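Local coordinates for protein nitrite oxidoreductase subunit A (Kuenenia stuttgartiensis, PDB 7B04) that belongs to the molybdopterin oxidoreductase family, as a NarG-like subunit that carries a molybdenum atom, two MD1 groups and an iron/sulfur cluster, at residues I518-N530 and T549-A563. Numbering follows the deposited sequence.
Sequences IKPVAIHYGEGVN and TGNVGYFGSGSHTWA. With MD1 (phosphoric acid 4-(2-amino-4-oxo-3,4,5,6,-tetrahydro-pteridin-6-yl)-2-hydroxy-3,4-dimercapto-but-3-en-yl ester guanylate ester), chain C.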
loop_
_atom_site.group_PDB
_atom_site.type_symbol
_atom_site.label_atom_id
_atom_site.label_comp_id
_atom_site.label_asym_id
_atom_site.label_seq_id
_atom_site.Cartn_x
_atom_site.Cartn_y
_atom_site.Cartn_z
ATOM N N ILE B 518 -12.605 -30.442 -10.734
ATOM C CA ILE B 518 -11.211 -29.997 -10.754
ATOM C C ILE B 518 -10.450 -30.485 -9.519
ATOM O O ILE B 518 -10.997 -30.550 -8.409
ATOM C CB ILE B 518 -11.113 -28.463 -10.858
ATOM C CG1 ILE B 518 -11.988 -27.978 -12.016
ATOM C CG2 ILE B 518 -9.675 -28.031 -11.067
ATOM C CD1 ILE B 518 -11.680 -26.587 -12.513
ATOM N N LYS B 519 -9.185 -30.877 -9.735
ATOM C CA LYS B 519 -8.184 -31.151 -8.703
ATOM C C LYS B 519 -6.894 -30.439 -9.108
ATOM O O LYS B 519 -6.541 -30.461 -10.296
ATOM C CB LYS B 519 -7.946 -32.662 -8.573
ATOM C CG LYS B 519 -8.958 -33.373 -7.673
ATOM C CD LYS B 519 -8.328 -34.528 -6.905
ATOM C CE LYS B 519 -9.361 -35.270 -6.067
ATOM N NZ LYS B 519 -8.694 -36.135 -5.055
ATOM N N PRO B 520 -6.154 -29.808 -8.171
ATOM C CA PRO B 520 -6.452 -29.418 -6.794
ATOM C C PRO B 520 -7.357 -28.215 -6.690
ATOM O O PRO B 520 -7.307 -27.298 -7.516
ATOM C CB PRO B 520 -5.066 -29.060 -6.241
ATOM C CG PRO B 520 -4.087 -29.731 -7.153
ATOM C CD PRO B 520 -4.743 -29.535 -8.480
ATOM N N VAL B 521 -8.227 -28.251 -5.690
ATOM C CA VAL B 521 -9.125 -27.152 -5.363
ATOM C C VAL B 521 -8.650 -26.576 -4.037
ATOM O O VAL B 521 -8.361 -27.333 -3.097
ATOM C CB VAL B 521 -10.588 -27.623 -5.275
ATOM C CG1 VAL B 521 -11.458 -26.593 -4.556
ATOM C CG2 VAL B 521 -11.134 -27.930 -6.658
ATOM N N ALA B 522 -8.560 -25.251 -3.960
ATOM C CA ALA B 522 -8.139 -24.591 -2.735
ATOM C C ALA B 522 -9.083 -23.442 -2.426
ATOM O O ALA B 522 -9.428 -22.650 -3.310
ATOM C CB ALA B 522 -6.703 -24.064 -2.845
ATOM N N ILE B 523 -9.513 -23.375 -1.169
ATOM C CA ILE B 523 -10.359 -22.301 -0.670
ATOM C C ILE B 523 -9.500 -21.430 0.229
ATOM O O ILE B 523 -8.910 -21.921 1.201
ATOM C CB ILE B 523 -11.584 -22.836 0.086
ATOM C CG1 ILE B 523 -12.389 -23.772 -0.810
ATOM C CG2 ILE B 523 -12.449 -21.685 0.559
ATOM C CD1 ILE B 523 -13.445 -24.567 -0.083
ATOM N N HIS B 524 -9.426 -20.146 -0.091
ATOM C CA HIS B 524 -8.638 -19.196 0.676
ATOM C C HIS B 524 -9.548 -18.128 1.254
ATOM O O HIS B 524 -10.459 -17.632 0.578
ATOM C CB HIS B 524 -7.543 -18.569 -0.179
ATOM C CG HIS B 524 -6.442 -19.523 -0.516
ATOM N ND1 HIS B 524 -5.300 -19.648 0.244
ATOM C CD2 HIS B 524 -6.336 -20.442 -1.501
ATOM C CE1 HIS B 524 -4.520 -20.575 -0.283
ATOM N NE2 HIS B 524 -5.127 -21.073 -1.345
ATOM N N TYR B 525 -9.283 -17.777 2.508
ATOM C CA TYR B 525 -10.100 -16.815 3.225
ATOM C C TYR B 525 -9.236 -16.034 4.192
ATOM O O TYR B 525 -8.072 -16.362 4.431
ATOM C CB TYR B 525 -11.234 -17.484 3.998
ATOM C CG TYR B 525 -10.909 -18.799 4.655
ATOM C CD1 TYR B 525 -10.948 -19.979 3.930
ATOM C CD2 TYR B 525 -10.619 -18.870 6.012
ATOM C CE1 TYR B 525 -10.674 -21.182 4.522
ATOM C CE2 TYR B 525 -10.346 -20.083 6.618
ATOM C CZ TYR B 525 -10.375 -21.230 5.867
ATOM O OH TYR B 525 -10.104 -22.429 6.472
ATOM N N GLY B 526 -9.826 -14.997 4.747
ATOM C CA GLY B 526 -9.144 -14.136 5.692
ATOM C C GLY B 526 -10.138 -13.472 6.598
ATOM O O GLY B 526 -11.205 -14.020 6.891
ATOM N N GLU B 527 -9.790 -12.273 7.034
ATOM C CA GLU B 527 -10.565 -11.539 8.018
ATOM C C GLU B 527 -11.704 -10.749 7.400
ATOM O O GLU B 527 -12.396 -10.018 8.114
ATOM C CB GLU B 527 -9.629 -10.645 8.828
ATOM C CG GLU B 527 -8.740 -11.468 9.751
ATOM C CD GLU B 527 -7.651 -12.213 9.002
ATOM O OE1 GLU B 527 -7.002 -11.600 8.135
ATOM O OE2 GLU B 527 -7.470 -13.424 9.251
ATOM N N GLY B 528 -11.903 -10.861 6.086
ATOM C CA GLY B 528 -13.160 -10.429 5.516
ATOM C C GLY B 528 -14.328 -11.251 6.006
ATOM O O GLY B 528 -15.467 -10.776 5.986
ATOM N N VAL B 529 -14.067 -12.479 6.454
ATOM C CA VAL B 529 -15.091 -13.327 7.046
ATOM C C VAL B 529 -14.731 -13.665 8.489
ATOM O O VAL B 529 -15.613 -13.958 9.303
ATOM C CB VAL B 529 -15.292 -14.605 6.213
ATOM C CG1 VAL B 529 -15.787 -14.248 4.821
ATOM C CG2 VAL B 529 -13.995 -15.396 6.131
ATOM N N ASN B 530 -13.438 -13.628 8.820
ATOM C CA ASN B 530 -13.017 -13.903 10.190
ATOM C C ASN B 530 -13.322 -12.763 11.150
ATOM O O ASN B 530 -13.250 -12.969 12.367
ATOM C CB ASN B 530 -11.521 -14.218 10.241
ATOM C CG ASN B 530 -11.218 -15.661 9.892
ATOM O OD1 ASN B 530 -12.054 -16.545 10.072
ATOM N ND2 ASN B 530 -10.010 -15.907 9.399
ATOM N N THR B 549 -14.158 -33.718 -1.470
ATOM C CA THR B 549 -13.531 -33.832 -2.779
ATOM C C THR B 549 -12.086 -34.308 -2.718
ATOM O O THR B 549 -11.458 -34.461 -3.770
ATOM C CB THR B 549 -13.585 -32.485 -3.498
ATOM O OG1 THR B 549 -13.043 -31.469 -2.642
ATOM C CG2 THR B 549 -15.015 -32.128 -3.863
ATOM N N GLY B 550 -11.552 -34.560 -1.528
ATOM C CA GLY B 550 -10.187 -35.035 -1.396
ATOM C C GLY B 550 -9.120 -34.018 -1.745
ATOM O O GLY B 550 -8.159 -34.338 -2.453
ATOM N N ASN B 551 -9.273 -32.790 -1.259
ATOM C CA ASN B 551 -8.353 -31.704 -1.571
ATOM C C ASN B 551 -7.729 -31.103 -0.314
ATOM O O ASN B 551 -7.569 -29.888 -0.205
ATOM C CB ASN B 551 -9.047 -30.633 -2.406
ATOM C CG ASN B 551 -9.523 -31.160 -3.743
ATOM O OD1 ASN B 551 -10.664 -30.929 -4.144
ATOM N ND2 ASN B 551 -8.647 -31.869 -4.444
ATOM N N VAL B 552 -7.410 -31.933 0.675
ATOM C CA VAL B 552 -6.673 -31.487 1.852
ATOM C C VAL B 552 -5.429 -32.353 1.996
ATOM O O VAL B 552 -5.520 -33.585 1.983
ATOM C CB VAL B 552 -7.530 -31.546 3.132
ATOM C CG1 VAL B 552 -6.670 -31.302 4.365
ATOM C CG2 VAL B 552 -8.658 -30.533 3.058
ATOM N N GLY B 553 -4.270 -31.709 2.131
ATOM C CA GLY B 553 -3.009 -32.405 2.280
ATOM C C GLY B 553 -2.220 -32.593 1.002
ATOM O O GLY B 553 -1.103 -33.124 1.060
ATOM N N TYR B 554 -2.758 -32.180 -0.143
ATOM C CA TYR B 554 -2.088 -32.319 -1.426
ATOM C C TYR B 554 -1.696 -30.945 -1.952
ATOM O O TYR B 554 -2.412 -29.960 -1.748
ATOM C CB TYR B 554 -2.984 -33.025 -2.447
ATOM C CG TYR B 554 -3.522 -34.358 -1.983
ATOM C CD1 TYR B 554 -2.743 -35.504 -2.054
ATOM C CD2 TYR B 554 -4.811 -34.471 -1.477
ATOM C CE1 TYR B 554 -3.230 -36.727 -1.634
ATOM C CE2 TYR B 554 -5.307 -35.691 -1.054
ATOM C CZ TYR B 554 -4.512 -36.814 -1.136
ATOM O OH TYR B 554 -5.001 -38.028 -0.717
ATOM N N PHE B 555 -0.560 -30.893 -2.647
ATOM C CA PHE B 555 -0.031 -29.626 -3.139
ATOM C C PHE B 555 -1.049 -28.915 -4.024
ATOM O O PHE B 555 -1.650 -29.522 -4.915
ATOM C CB PHE B 555 1.267 -29.866 -3.908
ATOM C CG PHE B 555 2.399 -30.353 -3.049
ATOM C CD1 PHE B 555 3.100 -29.474 -2.240
ATOM C CD2 PHE B 555 2.763 -31.689 -3.050
ATOM C CE1 PHE B 555 4.142 -29.917 -1.446
ATOM C CE2 PHE B 555 3.806 -32.139 -2.260
ATOM C CZ PHE B 555 4.496 -31.251 -1.457
ATOM N N GLY B 556 -1.244 -27.623 -3.765
ATOM C CA GLY B 556 -2.207 -26.824 -4.492
ATOM C C GLY B 556 -3.624 -26.895 -3.972
ATOM O O GLY B 556 -4.516 -26.274 -4.563
ATOM N N SER B 557 -3.861 -27.633 -2.896
ATOM C CA SER B 557 -5.192 -27.882 -2.366
ATOM C C SER B 557 -5.299 -27.290 -0.960
ATOM O O SER B 557 -4.413 -26.569 -0.497
ATOM C CB SER B 557 -5.499 -29.379 -2.382
ATOM O OG SER B 557 -4.707 -30.073 -1.434
ATOM N N GLY B 558 -6.416 -27.561 -0.304
ATOM C CA GLY B 558 -6.608 -27.219 1.089
ATOM C C GLY B 558 -7.599 -26.083 1.267
ATOM O O GLY B 558 -8.063 -25.454 0.315
ATOM N N SER B 559 -7.922 -25.833 2.531
ATOM C CA SER B 559 -8.728 -24.686 2.926
ATOM C C SER B 559 -7.924 -23.894 3.946
ATOM O O SER B 559 -7.607 -24.406 5.025
ATOM C CB SER B 559 -10.074 -25.143 3.489
ATOM O OG SER B 559 -10.843 -24.057 3.964
ATOM N N HIS B 560 -7.597 -22.648 3.605
ATOM C CA HIS B 560 -6.576 -21.897 4.318
ATOM C C HIS B 560 -7.059 -20.499 4.668
ATOM O O HIS B 560 -7.799 -19.874 3.901
ATOM C CB HIS B 560 -5.290 -21.809 3.486
ATOM C CG HIS B 560 -4.801 -23.135 2.995
ATOM N ND1 HIS B 560 -4.256 -24.083 3.834
ATOM C CD2 HIS B 560 -4.785 -23.676 1.753
ATOM C CE1 HIS B 560 -3.922 -25.151 3.130
ATOM N NE2 HIS B 560 -4.230 -24.928 1.865
ATOM N N THR B 561 -6.630 -20.014 5.831
ATOM C CA THR B 561 -6.852 -18.641 6.251
ATOM C C THR B 561 -5.546 -17.860 6.170
ATOM O O THR B 561 -4.455 -18.428 6.265
ATOM C CB THR B 561 -7.411 -18.569 7.679
ATOM O OG1 THR B 561 -7.810 -17.224 7.969
ATOM C CG2 THR B 561 -6.369 -19.008 8.691
ATOM N N TRP B 562 -5.670 -16.550 5.976
ATOM C CA TRP B 562 -4.517 -15.670 5.860
ATOM C C TRP B 562 -4.650 -14.520 6.841
ATOM O O TRP B 562 -5.750 -14.012 7.075
ATOM C CB TRP B 562 -4.366 -15.131 4.443
ATOM C CG TRP B 562 -4.051 -16.200 3.474
ATOM C CD1 TRP B 562 -4.882 -16.717 2.531
ATOM C CD2 TRP B 562 -2.815 -16.914 3.359
ATOM N NE1 TRP B 562 -4.240 -17.700 1.826
ATOM C CE2 TRP B 562 -2.969 -17.843 2.316
ATOM C CE3 TRP B 562 -1.592 -16.852 4.034
ATOM C CZ2 TRP B 562 -1.949 -18.706 1.928
ATOM C CZ3 TRP B 562 -0.580 -17.710 3.649
ATOM C CH2 TRP B 562 -0.766 -18.624 2.606
ATOM N N ALA B 563 -3.521 -14.112 7.402
ATOM C CA ALA B 563 -3.517 -13.140 8.480
ATOM C C ALA B 563 -2.136 -12.494 8.529
ATOM O O ALA B 563 -1.372 -12.565 7.560
ATOM C CB ALA B 563 -3.902 -13.824 9.800
HETATM P PB MD1 C . -7.773 -9.592 4.725
HETATM O O3B MD1 C . -9.006 -8.791 5.468
HETATM O O1B MD1 C . -7.892 -9.426 3.229
HETATM O O2B MD1 C . -7.846 -11.058 5.077
HETATM O O3A MD1 C . -6.341 -8.958 5.249
HETATM C C10 MD1 C . -5.921 -9.145 6.573
HETATM C C11 MD1 C . -4.369 -9.258 6.596
HETATM O O11 MD1 C . -3.854 -8.278 5.435
HETATM C C12 MD1 C . -3.920 -9.048 7.843
HETATM S S12 MD1 C . -4.893 -9.684 9.238
HETATM C C13 MD1 C . -2.599 -8.348 8.256
HETATM S S13 MD1 C . -2.278 -8.243 10.040
HETATM C C14 MD1 C . -1.645 -7.730 7.376
HETATM N N15 MD1 C . -2.436 -6.478 6.759
HETATM C C16 MD1 C . -1.807 -5.935 5.625
HETATM C C15 MD1 C . -1.741 -4.470 5.377
HETATM O O14 MD1 C . -2.221 -3.710 6.150
HETATM N N17 MD1 C . -1.064 -3.972 4.148
HETATM C C17 MD1 C . -0.441 -4.967 3.142
HETATM N N16 MD1 C . 0.218 -4.471 1.949
HETATM N N18 MD1 C . -0.510 -6.456 3.392
HETATM C C20 MD1 C . -1.159 -6.955 4.577
HETATM N N8 MD1 C . -1.253 -8.332 4.856
HETATM C C7 MD1 C . -0.940 -8.635 6.401
HETATM P PA MD1 C . -10.069 -7.790 4.704
HETATM O O1A MD1 C . -10.738 -6.929 5.746
HETATM O O2A MD1 C . -9.303 -6.925 3.733
HETATM O "O5'" MD1 C . -11.226 -8.632 3.886
HETATM C "C5'" MD1 C . -10.952 -9.092 2.596
HETATM C "C4'" MD1 C . -12.229 -9.024 1.688
HETATM O "O4'" MD1 C . -13.446 -9.762 2.330
HETATM C "C1'" MD1 C . -14.619 -8.773 2.084
HETATM N N9 MD1 C . -15.745 -9.000 3.027
HETATM C C4 MD1 C . -16.472 -10.108 2.930
HETATM N N3 MD1 C . -16.393 -11.275 2.006
HETATM C C2 MD1 C . -17.344 -12.378 2.137
HETATM N N2 MD1 C . -17.265 -13.514 1.237
HETATM N N1 MD1 C . -18.360 -12.337 3.160
HETATM C C6 MD1 C . -18.430 -11.213 4.043
HETATM O O6 MD1 C . -19.259 -11.173 4.886
HETATM C C5 MD1 C . -17.429 -10.060 3.898
HETATM N N7 MD1 C . -17.274 -8.923 4.572
HETATM C C8 MD1 C . -16.231 -8.255 4.039
HETATM C "C2'" MD1 C . -14.057 -7.652 2.293
HETATM O "O2'" MD1 C . -14.838 -6.565 1.717
HETATM C "C3'" MD1 C . -12.598 -7.810 1.517
HETATM O "O3'" MD1 C . -12.764 -7.557 0.092
#
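Strands 521-525 and 558-561 run parallel at one edge of a five-stranded parallel sheet, and their C-terminal ends lead into the pocket of one MD1. I523 N donates to G558 O, and H560 N to I523 O (2.8 Å). Y525 N continues the ladder to H560 O, and W562 N donates to Y525 O. H524 and H560 project from one face of the sheet, and W562, just past the strand, joins them in an aromatic cluster. W562 NE1 donates to H524 ND1 (2.7 Å). The H524 ring and the five-membered ring of W562 lie rim to rim, with planes only 8° apart. The H524 and H560 side chains run alongside each other, their ring planes oblique at 41°. H560 ND1 is hydrogen-bonded to S289 OG. On the other face, CG of Y525 sits between its backbone N and carbonyl carbon (chi1 38°), which brings the ring over the backbone of H560 and T561. H560 O sits over the centre of the Y525 ring, 3.1 Å above its plane, and T561 CB is 3.5 Å from Y525 CE2. Y525 OH is hydrogen-bonded to H280 NE2. Past the strand, E527 N donates to MD1 O2B (3.0 Å). The bond from W562 leaves H524 ND1 as an acceptor, consistent with a proton on NE2 if the ring is neutral.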